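Side-chain contacts in Iron(III) ABC transporter, periplasmic iron-compound-binding protein (Vibrio cholerae, PDB 5GGY), which probably binds iron-loaded hydroxamate siderophores such as ferric Desferal in the periplasm and hands them to an ABC transporter for iron uptake: residues A[25-30]-A[35-40]; A[58-63]-A[70-75]; A[138-143]-A[182-187]; A[165-168]-A[172-175]; A[221-226]-A[255-260]. All blocks are in the same frame, centred on the assembly; numbering follows the deposited sequence.

Two lobes and the join between them carry these five contacts. Contacts 1 and 2 sit in the N-terminal lobe with centres about 13 Å apart, sharing the parallel strand pair 39-40 and 60-61. Contact 4 lies about 28 Å (centre to centre) from contact 1, across the chain's centre, in the other lobe's sheet. Contact 5 bridges the two: Arg166 of contact 4 reaches its Ser257, and Glu28 of contact 1 bonds to its Gly260. Contact 3, about 15 Å from contact 5 between centres, involves the long helix 130-154, the kind of helix that spans the lobes in this family. Relatives bind their ligand in the cleft between lobes, which contact 5 probably adjoins.

Contact 1 of 5, residues A[25-30]-A[35-40]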
# COMPACT_ATOMS: atom_id res chain seq x y z
N ASP A 25 -4.94 -10.91 15.71
CA ASP A 25 -4.74 -10.00 14.58
C ASP A 25 -4.78 -8.56 15.07
O ASP A 25 -3.92 -7.75 14.72
CB ASP A 25 -5.78 -10.24 13.48
CG ASP A 25 -7.20 -10.05 13.97
OD1 ASP A 25 -7.44 -10.14 15.19
OD2 ASP A 25 -8.09 -9.81 13.12
N LEU A 26 -5.77 -8.26 15.91
CA LEU A 26 -5.90 -6.94 16.52
C LEU A 26 -4.76 -6.66 17.48
O LEU A 26 -4.32 -5.52 17.61
CB LEU A 26 -7.24 -6.82 17.25
CG LEU A 26 -8.49 -6.83 16.37
CD1 LEU A 26 -9.75 -6.74 17.22
CD2 LEU A 26 -8.43 -5.70 15.34
N LEU A 27 -4.31 -7.70 18.17
CA LEU A 27 -3.17 -7.58 19.08
C LEU A 27 -1.94 -7.15 18.30
O LEU A 27 -1.17 -6.30 18.75
CB LEU A 27 -2.91 -8.89 19.81
CG LEU A 27 -1.70 -8.92 20.75
CD1 LEU A 27 -1.74 -7.77 21.74
CD2 LEU A 27 -1.62 -10.25 21.48
N GLU A 28 -1.75 -7.74 17.12
CA GLU A 28 -0.65 -7.38 16.24
C GLU A 28 -0.78 -5.93 15.78
O GLU A 28 0.20 -5.17 15.81
CB GLU A 28 -0.60 -8.31 15.03
CG GLU A 28 0.27 -7.79 13.89
CD GLU A 28 0.03 -8.52 12.59
OE1 GLU A 28 0.21 -7.91 11.51
OE2 GLU A 28 -0.35 -9.72 12.64
N GLN A 29 -1.98 -5.55 15.36
CA GLN A 29 -2.25 -4.21 14.84
C GLN A 29 -1.87 -3.10 15.82
O GLN A 29 -1.15 -2.17 15.45
CB GLN A 29 -3.72 -4.07 14.46
CG GLN A 29 -4.22 -5.03 13.38
CD GLN A 29 -3.75 -4.68 11.98
OE1 GLN A 29 -2.56 -4.48 11.74
NE2 GLN A 29 -4.69 -4.60 11.04
N VAL A 30 -2.34 -3.21 17.05
CA VAL A 30 -2.09 -2.16 18.04
C VAL A 30 -0.61 -2.11 18.45
O VAL A 30 -0.08 -1.03 18.72
CB VAL A 30 -2.96 -2.33 19.31
CG1 VAL A 30 -4.41 -2.02 19.00
CG2 VAL A 30 -2.81 -3.73 19.89
N ILE A 35 1.04 0.89 20.30
CA ILE A 35 0.02 0.95 21.35
C ILE A 35 0.07 -0.32 22.19
O ILE A 35 -0.28 -1.40 21.71
CB ILE A 35 -1.40 1.10 20.75
CG1 ILE A 35 -1.50 2.37 19.90
CG2 ILE A 35 -2.44 1.12 21.86
CD1 ILE A 35 -1.63 3.65 20.70
N GLN A 36 0.52 -0.20 23.43
CA GLN A 36 0.59 -1.35 24.33
C GLN A 36 -0.74 -1.58 25.03
O GLN A 36 -1.17 -0.77 25.86
CB GLN A 36 1.70 -1.17 25.37
CG GLN A 36 3.11 -1.29 24.82
CD GLN A 36 4.15 -1.43 25.92
OE1 GLN A 36 3.83 -1.42 27.11
NE2 GLN A 36 5.41 -1.57 25.52
N PRO A 37 -1.41 -2.69 24.70
CA PRO A 37 -2.70 -3.03 25.32
C PRO A 37 -2.52 -3.52 26.75
O PRO A 37 -1.48 -4.10 27.07
CB PRO A 37 -3.24 -4.14 24.42
CG PRO A 37 -2.02 -4.81 23.90
CD PRO A 37 -0.98 -3.72 23.74
N VAL A 38 -3.52 -3.30 27.60
CA VAL A 38 -3.45 -3.76 28.98
C VAL A 38 -3.98 -5.19 29.08
O VAL A 38 -3.75 -5.88 30.08
CB VAL A 38 -4.24 -2.84 29.93
CG1 VAL A 38 -3.76 -1.40 29.80
CG2 VAL A 38 -5.73 -2.93 29.65
N GLY A 39 -4.68 -5.64 28.04
CA GLY A 39 -5.26 -6.97 28.03
C GLY A 39 -5.27 -7.60 26.65
O GLY A 39 -5.66 -6.97 25.66
N ALA A 40 -4.83 -8.86 26.58
CA ALA A 40 -4.75 -9.59 25.32
C ALA A 40 -4.94 -11.08 25.59
O ALA A 40 -4.68 -11.55 26.70
CB ALA A 40 -3.41 -9.33 24.64
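Leu27 and Val30, one helical turn apart, form the apolar side of helix 24-32 that faces the returning segment 35-40. Leu27 touches two residues of the segment, Pro37 and Ala40, through its branch methyls. Its CG stands opposite the backbone N (chi1 178°), which carries the forked end outward so that CD1 lies 3.7 Å from Pro37 CG. The same fork straddles the small methyl of Ala40, whose CB is 3.7 Å from Leu27 CD2. The leucine and the proline ring cross at about a right angle, and Val30 CG2 closes on that ring from the next turn, 4.2 Å from Pro37 CG. A forked leucine can take in both the proline ring and the small alanine methyl.

The polar interaction belongs to the backbone. Ile35 N donates to Val30 O over 2.7 Å, with an N-H...O angle of 149°, catching a carbonyl near the helix end as the chain turns back. This bond also brings the two beta-branched residues together, Val30 CB lying 4.0 Å from Ile35 CB.

Beyond the pair, Leu27 also packs on Val21, Leu43 and Tyr46, while backbone bonds join Val38 to Val19 and Gly39 to Val21. Strand 19-21, helix 24-32 and strand 39-40 thus follow one another as in a beta-alpha-beta crossover, the building unit of the Rossmann-like N-terminal lobe of this binding-protein family.

Contact 2 of 5, residues A[58-63]-A[70-75]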
# COMPACT_ATOMS: atom_id res chain seq x y z
N SER A 58 4.16 -6.42 30.17
CA SER A 58 3.18 -5.65 30.94
C SER A 58 1.75 -6.09 30.64
O SER A 58 0.87 -5.97 31.49
CB SER A 58 3.33 -4.16 30.65
OG SER A 58 2.84 -3.86 29.35
N VAL A 59 1.53 -6.59 29.43
CA VAL A 59 0.21 -7.02 28.99
C VAL A 59 -0.29 -8.23 29.77
O VAL A 59 0.40 -9.24 29.85
CB VAL A 59 0.20 -7.37 27.49
CG1 VAL A 59 -1.22 -7.60 27.00
CG2 VAL A 59 0.88 -6.27 26.69
N GLN A 60 -1.48 -8.12 30.34
CA GLN A 60 -2.07 -9.23 31.07
C GLN A 60 -2.89 -10.13 30.15
O GLN A 60 -3.49 -9.66 29.18
CB GLN A 60 -2.95 -8.74 32.22
CG GLN A 60 -2.20 -8.03 33.32
CD GLN A 60 -2.79 -8.33 34.69
OE1 GLN A 60 -3.04 -9.48 35.03
NE2 GLN A 60 -3.02 -7.28 35.47
N ASP A 61 -2.91 -11.42 30.46
CA ASP A 61 -3.70 -12.38 29.71
C ASP A 61 -5.14 -12.39 30.24
O ASP A 61 -5.38 -12.61 31.43
CB ASP A 61 -3.09 -13.78 29.81
CG ASP A 61 -3.66 -14.75 28.79
OD1 ASP A 61 -4.90 -14.84 28.67
OD2 ASP A 61 -2.86 -15.42 28.10
N ILE A 62 -6.10 -12.14 29.34
CA ILE A 62 -7.50 -12.03 29.74
C ILE A 62 -8.34 -13.22 29.29
O ILE A 62 -9.57 -13.13 29.20
CB ILE A 62 -8.13 -10.73 29.18
CG1 ILE A 62 -7.69 -10.48 27.74
CG2 ILE A 62 -7.75 -9.54 30.05
CD1 ILE A 62 -8.57 -11.13 26.70
N GLY A 63 -7.68 -14.34 29.01
CA GLY A 63 -8.39 -15.55 28.61
C GLY A 63 -8.18 -15.92 27.16
O GLY A 63 -7.21 -15.48 26.54
N LEU A 70 -14.37 -12.03 31.32
CA LEU A 70 -15.01 -10.72 31.39
C LEU A 70 -14.70 -9.97 32.68
O LEU A 70 -14.56 -8.75 32.68
CB LEU A 70 -16.53 -10.86 31.24
CG LEU A 70 -17.06 -11.23 29.85
CD1 LEU A 70 -18.54 -11.56 29.92
CD2 LEU A 70 -16.81 -10.11 28.86
N GLU A 71 -14.59 -10.71 33.78
CA GLU A 71 -14.31 -10.11 35.08
C GLU A 71 -12.92 -9.49 35.12
O GLU A 71 -12.72 -8.42 35.69
CB GLU A 71 -14.45 -11.15 36.19
CG GLU A 71 -15.88 -11.44 36.61
CD GLU A 71 -16.69 -12.11 35.51
OE1 GLU A 71 -16.10 -12.88 34.72
OE2 GLU A 71 -17.91 -11.85 35.43
N LYS A 72 -11.95 -10.16 34.50
CA LYS A 72 -10.59 -9.65 34.45
C LYS A 72 -10.50 -8.45 33.51
O LYS A 72 -9.77 -7.50 33.78
CB LYS A 72 -9.61 -10.74 34.01
CG LYS A 72 -8.15 -10.41 34.25
CD LYS A 72 -7.27 -11.62 34.02
CE LYS A 72 -5.83 -11.35 34.41
NZ LYS A 72 -4.98 -12.56 34.23
N ILE A 73 -11.25 -8.51 32.42
CA ILE A 73 -11.32 -7.39 31.48
C ILE A 73 -11.86 -6.15 32.17
O ILE A 73 -11.30 -5.06 32.04
CB ILE A 73 -12.21 -7.73 30.26
CG1 ILE A 73 -11.64 -8.92 29.49
CG2 ILE A 73 -12.34 -6.52 29.34
CD1 ILE A 73 -12.50 -9.37 28.32
N ALA A 74 -12.94 -6.32 32.93
CA ALA A 74 -13.54 -5.22 33.67
C ALA A 74 -12.60 -4.70 34.75
O ALA A 74 -12.51 -3.49 34.98
CB ALA A 74 -14.86 -5.66 34.29
N ALA A 75 -11.89 -5.61 35.41
CA ALA A 75 -10.95 -5.26 36.47
C ALA A 75 -9.79 -4.42 35.94
O ALA A 75 -9.18 -3.65 36.69
CB ALA A 75 -10.42 -6.51 37.15
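Ile62 and Lys72 mark the closest backbone approach, 6.1 Å between CA atoms, where the chain just after Asp61 passes helix 70-75. This is a beta-alpha connection of the N-terminal lobe, its strand paired in parallel with strand 39-40.

Lys72 spans the gap with a fully extended chain, every torsion near 180°, and its ammonium end grips the backbone: NZ donates to Asp61 O over 2.8 Å, in the carbonyl plane. A long flexible side chain suits this partly exposed position, since its methylenes can lie alongside the peptide before the charge is reached. Gln60 crosses it at about a right angle, with OE1 3.4 Å from Lys72 CE; that nearby amide oxygen may add a mild electrostatic attraction.

Deeper in, the contact is apolar. Ile73 CG1 rests 4.0 Å from Ile62 CB, and two branched chains fill the space between segment 58-63 and the helix.

The carboxylate of Asp61 takes no part in the lysine's bond; OD1 is 6.0 Å from Lys72 NZ. OD2 accepts from Leu43 N, while OD1 closes an Asx turn. Gly63, whose backbone angles (phi 110°, psi -160°) would jam a CB against the preceding carbonyl, supplies its donor: Gly63 N to Asp61 OD1, 2.8 Å.

Contact 3 of 5, residues A[138-143]-A[182-187]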
# COMPACT_ATOMS: atom_id res chain seq x y z
N GLU A 138 4.54 1.72 3.90
CA GLU A 138 5.49 2.11 2.86
C GLU A 138 6.70 1.19 2.86
O GLU A 138 7.16 0.75 1.81
CB GLU A 138 5.94 3.56 3.06
CG GLU A 138 4.89 4.60 2.70
CD GLU A 138 5.27 5.99 3.15
OE1 GLU A 138 6.35 6.14 3.77
OE2 GLU A 138 4.50 6.94 2.90
N ALA A 139 7.21 0.90 4.06
CA ALA A 139 8.34 -0.00 4.21
C ALA A 139 7.97 -1.41 3.78
O ALA A 139 8.80 -2.16 3.26
CB ALA A 139 8.83 -0.00 5.65
N MET A 140 6.71 -1.77 3.99
CA MET A 140 6.20 -3.09 3.62
C MET A 140 6.18 -3.28 2.11
O MET A 140 6.66 -4.29 1.60
CB MET A 140 4.80 -3.30 4.20
CG MET A 140 4.31 -4.73 4.10
SD MET A 140 2.68 -4.98 4.82
CE MET A 140 1.64 -4.11 3.64
N TYR A 141 5.63 -2.31 1.40
CA TYR A 141 5.52 -2.37 -0.06
C TYR A 141 6.90 -2.35 -0.71
O TYR A 141 7.11 -2.95 -1.76
CB TYR A 141 4.67 -1.22 -0.58
CG TYR A 141 3.24 -1.27 -0.10
CD1 TYR A 141 2.54 -2.47 -0.06
CD2 TYR A 141 2.59 -0.11 0.32
CE1 TYR A 141 1.23 -2.52 0.38
CE2 TYR A 141 1.28 -0.16 0.77
CZ TYR A 141 0.61 -1.36 0.80
OH TYR A 141 -0.70 -1.41 1.24
N ALA A 142 7.83 -1.66 -0.07
CA ALA A 142 9.22 -1.64 -0.52
C ALA A 142 9.87 -2.99 -0.26
O ALA A 142 10.62 -3.50 -1.10
CB ALA A 142 9.99 -0.52 0.15
N ARG A 143 9.59 -3.55 0.91
CA ARG A 143 10.10 -4.86 1.29
C ARG A 143 9.62 -5.94 0.33
O ARG A 143 10.37 -6.86 -0.01
CB ARG A 143 9.68 -5.20 2.72
CG ARG A 143 10.24 -6.51 3.24
CD ARG A 143 11.75 -6.54 3.14
NE ARG A 143 12.33 -7.71 3.80
CZ ARG A 143 13.60 -8.08 3.67
NH1 ARG A 143 14.42 -7.39 2.90
NH2 ARG A 143 14.04 -9.16 4.32
N PRO A 182 -1.91 -15.35 2.78
CA PRO A 182 -0.73 -15.85 2.05
C PRO A 182 -0.87 -15.71 0.54
O PRO A 182 0.13 -15.51 -0.15
CB PRO A 182 -0.66 -17.32 2.46
CG PRO A 182 -1.37 -17.38 3.76
CD PRO A 182 -2.49 -16.40 3.63
N GLN A 183 -2.09 -15.83 0.03
CA GLN A 183 -2.36 -15.64 -1.39
C GLN A 183 -1.95 -14.24 -1.84
O GLN A 183 -1.34 -14.06 -2.89
CB GLN A 183 -3.84 -15.89 -1.70
CG GLN A 183 -4.26 -15.51 -3.11
CD GLN A 183 -3.69 -16.44 -4.17
OE1 GLN A 183 -3.15 -17.50 -3.86
NE2 GLN A 183 -3.81 -16.04 -5.43
N TYR A 184 -2.30 -13.25 -1.02
CA TYR A 184 -1.94 -11.87 -1.26
C TYR A 184 -0.42 -11.72 -1.28
O TYR A 184 0.14 -11.01 -2.11
CB TYR A 184 -2.56 -10.96 -0.20
CG TYR A 184 -2.00 -9.55 -0.14
CD1 TYR A 184 -0.92 -9.25 0.68
CD2 TYR A 184 -2.57 -8.52 -0.87
CE1 TYR A 184 -0.41 -7.97 0.75
CE2 TYR A 184 -2.07 -7.24 -0.81
CZ TYR A 184 -0.99 -6.97 0.00
OH TYR A 184 -0.49 -5.69 0.07
N VAL A 185 0.23 -12.39 -0.33
CA VAL A 185 1.68 -12.38 -0.22
C VAL A 185 2.33 -12.98 -1.47
O VAL A 185 3.29 -12.42 -2.00
CB VAL A 185 2.14 -13.15 1.03
CG1 VAL A 185 3.60 -13.55 0.93
CG2 VAL A 185 1.88 -12.32 2.29
N LEU A 186 1.81 -14.11 -1.92
CA LEU A 186 2.31 -14.77 -3.13
C LEU A 186 2.19 -13.87 -4.36
O LEU A 186 3.15 -13.71 -5.11
CB LEU A 186 1.55 -16.08 -3.38
CG LEU A 186 1.72 -17.20 -2.36
CD1 LEU A 186 0.89 -18.42 -2.74
CD2 LEU A 186 3.19 -17.57 -2.21
N GLU A 187 1.02 -13.28 -4.55
CA GLU A 187 0.79 -12.38 -5.69
C GLU A 187 1.70 -11.16 -5.62
O GLU A 187 2.24 -10.72 -6.64
CB GLU A 187 -0.67 -11.94 -5.74
CG GLU A 187 -1.67 -13.06 -5.94
CD GLU A 187 -3.10 -12.57 -5.85
OE1 GLU A 187 -3.30 -11.34 -5.71
OE2 GLU A 187 -4.03 -13.40 -5.92
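Tyr184 of helix 181-188 extends its phenol to Tyr141 on the long helix 130-154, the kind of helix that spans the two lobes in this binding-protein family. The helices are well separated, 10.7 Å between the CA atoms of Tyr141 and Val185, so only long side chains can meet and little surface is buried.

The close part is one edge contact. Tyr184 OH lies in the plane of the Tyr141 ring, at its edge, 3.6 Å from CE1, and the two side chains cross at about a right angle. Tyr184 gets there because a chi1 of 166° turns the ring away from its own backbone N and out toward helix 130-154. Met140 adds a looser touch with its flexible end, CE being 4.4 Å from Tyr184 OH. Helices 112-126 and 262-276 complete the packing, Tyr184 meeting Ile117 and Leu264 and Met140 meeting Met262.

The outer side is polar and belongs to the assembly. Tyr141 OH bonds to Glu54 of the second subunit, and Glu187 OE1 to Ser57 of the second subunit, so tyrosine suits its place by offering an aromatic edge to its own chain and a hydroxyl to the neighbour. Within helix 181-188, one turn apart, Gln183 steadies Glu187: its NE2 donates over 2.7 Å to Glu187 OE2, met on the anti side of the carboxylate.

Contact 4 of 5, residues A[165-168]-A[172-175]; sequences LRFA and SVFL
Val173 packs against Leu165 and Phe167 on one face of an antiparallel hairpin made by strands 161-167 and 172-176. CG2 touches both, lying 3.7 Å from Leu165 CD2 and 3.8 Å from Phe167 CD1, while CG1 rests 3.8 Å from Leu165 CG. The leucine can lean over the valine because its CG sits between backbone N and carbonyl carbon (chi1 61°). Leu175 extends this apolar row, its CD2 3.9 Å from Leu165 CB. A compact beta-branched residue suits the middle position, where neighbours press from two directions.

The other face carries Arg166 and Phe174. There Ala168, at the corner where the chain turns, sets its methyl 3.5 Å from Phe174 CE2; a small side chain allows the ring to come this close.

Backbone bonds fix the register. Arg166 and Phe174 form a hydrogen-bonded pair, with Phe174 N to Arg166 O at 2.8 Å and a longer return bond, and Ala168 N to Ser172 O (3.0 Å) closes the end of the hairpin. Leu165 with Leu175 and Phe167 with Val173 are the non-hydrogen-bonded pairs.

Further out, Phe167 stacks with Phe226 and meets Tyr222 edge-to-face. Ser172 OG bonds to Gln206, and Arg166 reaches Tyr176 through NE and Ser257 through NH1.

The face of Leu165, Phe167, Val173 and Leu175 is wholly apolar, whereas the other combines the Phe174 ring with the polar end of Arg166. Its guanidinium is held by the neutral hydroxyls of Tyr176 and Ser257 and weakly by Val255 O, which fix its direction; none of these carries a compensating charge.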
# COMPACT_ATOMS: atom_id res chain seq x y z
N LEU A 165 -0.03 -23.93 2.75
CA LEU A 165 -0.98 -24.64 3.60
C LEU A 165 -0.49 -24.83 5.03
O LEU A 165 0.68 -24.61 5.35
CB LEU A 165 -1.34 -26.01 2.99
CG LEU A 165 -0.37 -27.16 2.68
CD1 LEU A 165 0.74 -26.76 1.72
CD2 LEU A 165 0.21 -27.81 3.94
N ARG A 166 -1.42 -25.23 5.89
CA ARG A 166 -1.10 -25.76 7.21
C ARG A 166 -1.68 -27.16 7.31
O ARG A 166 -2.64 -27.50 6.62
CB ARG A 166 -1.67 -24.87 8.33
CG ARG A 166 -1.04 -23.50 8.45
CD ARG A 166 -1.59 -22.76 9.66
NE ARG A 166 -1.20 -21.35 9.68
CZ ARG A 166 -0.17 -20.87 10.37
NH1 ARG A 166 0.11 -19.57 10.33
NH2 ARG A 166 0.58 -21.69 11.10
N PHE A 167 -1.09 -27.99 8.17
CA PHE A 167 -1.59 -29.34 8.37
C PHE A 167 -2.71 -29.38 9.40
O PHE A 167 -2.54 -28.93 10.52
CB PHE A 167 -0.45 -30.27 8.82
CG PHE A 167 0.48 -30.68 7.72
CD1 PHE A 167 0.12 -31.67 6.81
CD2 PHE A 167 1.71 -30.08 7.59
CE1 PHE A 167 0.98 -32.04 5.80
CE2 PHE A 167 2.57 -30.45 6.57
CZ PHE A 167 2.21 -31.43 5.68
N ALA A 168 -3.86 -29.91 9.00
CA ALA A 168 -4.95 -30.16 9.94
C ALA A 168 -4.58 -31.37 10.78
O ALA A 168 -4.79 -31.41 11.99
CB ALA A 168 -6.25 -30.39 9.21
N SER A 172 -4.73 -34.59 6.54
CA SER A 172 -5.62 -33.51 6.10
C SER A 172 -4.85 -32.19 6.02
O SER A 172 -3.92 -31.97 6.78
CB SER A 172 -6.82 -33.36 7.03
OG SER A 172 -7.89 -32.70 6.39
N VAL A 173 -5.26 -31.32 5.11
CA VAL A 173 -4.53 -30.08 4.85
C VAL A 173 -5.46 -28.87 4.68
O VAL A 173 -6.54 -28.98 4.11
CB VAL A 173 -3.64 -30.25 3.59
CG1 VAL A 173 -3.65 -29.01 2.72
CG2 VAL A 173 -2.23 -30.63 3.99
N PHE A 174 -5.03 -27.73 5.21
CA PHE A 174 -5.73 -26.46 5.01
C PHE A 174 -5.07 -25.63 3.93
O PHE A 174 -4.12 -24.90 4.19
CB PHE A 174 -5.78 -25.65 6.31
CG PHE A 174 -6.71 -26.20 7.35
CD1 PHE A 174 -8.06 -26.39 7.06
CD2 PHE A 174 -6.25 -26.51 8.61
CE1 PHE A 174 -8.92 -26.89 8.02
CE2 PHE A 174 -7.11 -27.01 9.57
CZ PHE A 174 -8.44 -27.20 9.28
N LEU A 175 -5.58 -25.74 2.70
CA LEU A 175 -5.06 -24.94 1.59
C LEU A 175 -5.53 -23.50 1.70
O LEU A 175 -6.71 -23.24 1.92
CB LEU A 175 -5.50 -25.53 0.25
CG LEU A 175 -4.91 -26.87 -0.17
CD1 LEU A 175 -5.45 -27.29 -1.53
CD2 LEU A 175 -3.40 -26.81 -0.18

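Contact 5 of 5, residues A[221-226]-A[255-260]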
# COMPACT_ATOMS: atom_id res chain seq x y z
N LEU A 221 4.74 -25.10 0.39
CA LEU A 221 5.19 -24.51 1.64
C LEU A 221 4.15 -24.73 2.75
O LEU A 221 2.97 -24.46 2.55
CB LEU A 221 5.45 -23.01 1.47
CG LEU A 221 6.56 -22.60 0.49
CD1 LEU A 221 6.65 -21.09 0.37
CD2 LEU A 221 7.89 -23.19 0.92
N TYR A 222 4.61 -25.20 3.90
CA TYR A 222 3.71 -25.39 5.04
C TYR A 222 4.21 -24.64 6.27
O TYR A 222 5.40 -24.66 6.59
CB TYR A 222 3.52 -26.88 5.36
CG TYR A 222 4.77 -27.63 5.76
CD1 TYR A 222 5.13 -27.76 7.09
CD2 TYR A 222 5.59 -28.21 4.80
CE1 TYR A 222 6.27 -28.45 7.46
CE2 TYR A 222 6.73 -28.90 5.16
CZ TYR A 222 7.07 -29.02 6.49
OH TYR A 222 8.20 -29.70 6.85
N PHE A 223 3.29 -23.98 6.97
CA PHE A 223 3.63 -23.12 8.09
C PHE A 223 3.84 -23.88 9.40
O PHE A 223 3.06 -24.77 9.75
CB PHE A 223 2.55 -22.06 8.31
CG PHE A 223 2.45 -21.06 7.19
CD1 PHE A 223 3.45 -20.13 6.98
CD2 PHE A 223 1.33 -21.02 6.37
CE1 PHE A 223 3.36 -19.21 5.97
CE2 PHE A 223 1.23 -20.10 5.36
CZ PHE A 223 2.25 -19.19 5.15
N LEU A 224 4.91 -23.53 10.10
CA LEU A 224 5.13 -24.02 11.46
C LEU A 224 4.34 -23.13 12.42
O LEU A 224 4.02 -21.99 12.09
CB LEU A 224 6.63 -24.02 11.79
CG LEU A 224 7.50 -24.96 10.95
CD1 LEU A 224 8.96 -24.83 11.33
CD2 LEU A 224 7.03 -26.40 11.09
N PRO A 225 4.02 -23.65 13.62
CA PRO A 225 4.35 -24.97 14.16
C PRO A 225 3.39 -26.07 13.72
O PRO A 225 2.21 -25.84 13.48
CB PRO A 225 4.24 -24.75 15.67
CG PRO A 225 3.17 -23.73 15.80
CD PRO A 225 3.32 -22.81 14.61
N PHE A 226 3.93 -27.28 13.62
CA PHE A 226 3.13 -28.48 13.42
C PHE A 226 3.74 -29.64 14.20
O PHE A 226 4.85 -30.08 13.91
CB PHE A 226 3.02 -28.83 11.93
CG PHE A 226 2.26 -30.09 11.66
CD1 PHE A 226 2.78 -31.06 10.82
CD2 PHE A 226 1.03 -30.32 12.25
CE1 PHE A 226 2.08 -32.23 10.58
CE2 PHE A 226 0.34 -31.48 12.01
CZ PHE A 226 0.86 -32.44 11.17
N VAL A 255 4.53 -17.85 11.24
CA VAL A 255 3.93 -16.56 10.93
C VAL A 255 2.41 -16.72 10.87
O VAL A 255 1.90 -17.54 10.11
CB VAL A 255 4.43 -15.97 9.60
CG1 VAL A 255 3.71 -14.66 9.31
CG2 VAL A 255 5.93 -15.75 9.63
N TRP A 256 1.71 -15.94 11.68
CA TRP A 256 0.26 -16.06 11.78
C TRP A 256 -0.43 -15.71 10.47
O TRP A 256 -0.31 -14.59 9.96
CB TRP A 256 -0.26 -15.17 12.92
CG TRP A 256 -1.67 -15.46 13.35
CD1 TRP A 256 -2.68 -14.55 13.48
CD2 TRP A 256 -2.23 -16.73 13.72
NE1 TRP A 256 -3.83 -15.17 13.91
CE2 TRP A 256 -3.58 -16.51 14.06
CE3 TRP A 256 -1.71 -18.03 13.80
CZ2 TRP A 256 -4.42 -17.54 14.47
CZ3 TRP A 256 -2.55 -19.05 14.20
CH2 TRP A 256 -3.89 -18.80 14.53
N SER A 257 -1.14 -16.69 9.92
CA SER A 257 -1.80 -16.52 8.63
C SER A 257 -3.18 -15.90 8.78
O SER A 257 -3.94 -15.81 7.81
CB SER A 257 -1.92 -17.87 7.92
OG SER A 257 -0.67 -18.54 7.87
N TYR A 258 -3.50 -15.47 9.99
CA TYR A 258 -4.76 -14.80 10.27
C TYR A 258 -4.52 -13.53 11.09
O TYR A 258 -5.20 -13.29 12.08
CB TYR A 258 -5.73 -15.73 11.00
CG TYR A 258 -5.70 -17.15 10.48
CD1 TYR A 258 -4.93 -18.12 11.11
CD2 TYR A 258 -6.42 -17.52 9.35
CE1 TYR A 258 -4.89 -19.42 10.64
CE2 TYR A 258 -6.39 -18.82 8.88
CZ TYR A 258 -5.62 -19.76 9.52
OH TYR A 258 -5.58 -21.06 9.06
N GLY A 259 -3.55 -12.74 10.66
CA GLY A 259 -3.13 -11.57 11.42
C GLY A 259 -3.49 -10.24 10.78
O GLY A 259 -4.45 -10.14 10.01
N GLY A 260 -2.71 -9.21 11.09
CA GLY A 260 -2.97 -7.87 10.61
C GLY A 260 -2.14 -7.47 9.41
O GLY A 260 -1.70 -8.32 8.63
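At the end of strand 219-223, in the mixed sheet of the C-terminal lobe, Phe223 meets Ser257 of the loop that leads from strand 249-252 to helix 262-276. This is a strand-to-loop contact near the middle of the molecule, where the chain passes from one lobe toward the other.

Ser257 sets its hydroxyl over one face of the Phe223 ring, displaced toward the rim, with OG 3.5 Å from CE2. The approach is from above, so the oxygen meets the pi face, and a side chain as small as serine fits closely there. Chi1 of -67° sets Phe223 CG opposite the carbonyl carbon and directs the ring at the loop. The hydroxyl is not left to the ring alone, since Arg166 provides its main polar partner.

Val255 contributes its backbone on a slanting approach, O lying 4.3 Å from Phe223 CD1. Its side chain turns to helix 262-276, packing on Tyr266 and Ala270, as an aliphatic residue can in this buried place. Leu224 O and Val255 N also stand 4.3 Å apart, so the chain just past the strand runs near the loop without a hydrogen bond there.

Past Ser257 the loop reaches the other lobe, where Gly260 N bonds to Glu28. Its aromatic pair is compact: Tyr258 turns its edge to the indole of Trp256, and Tyr258 CD1 lies 3.4 Å above the plane of the Trp256 ring.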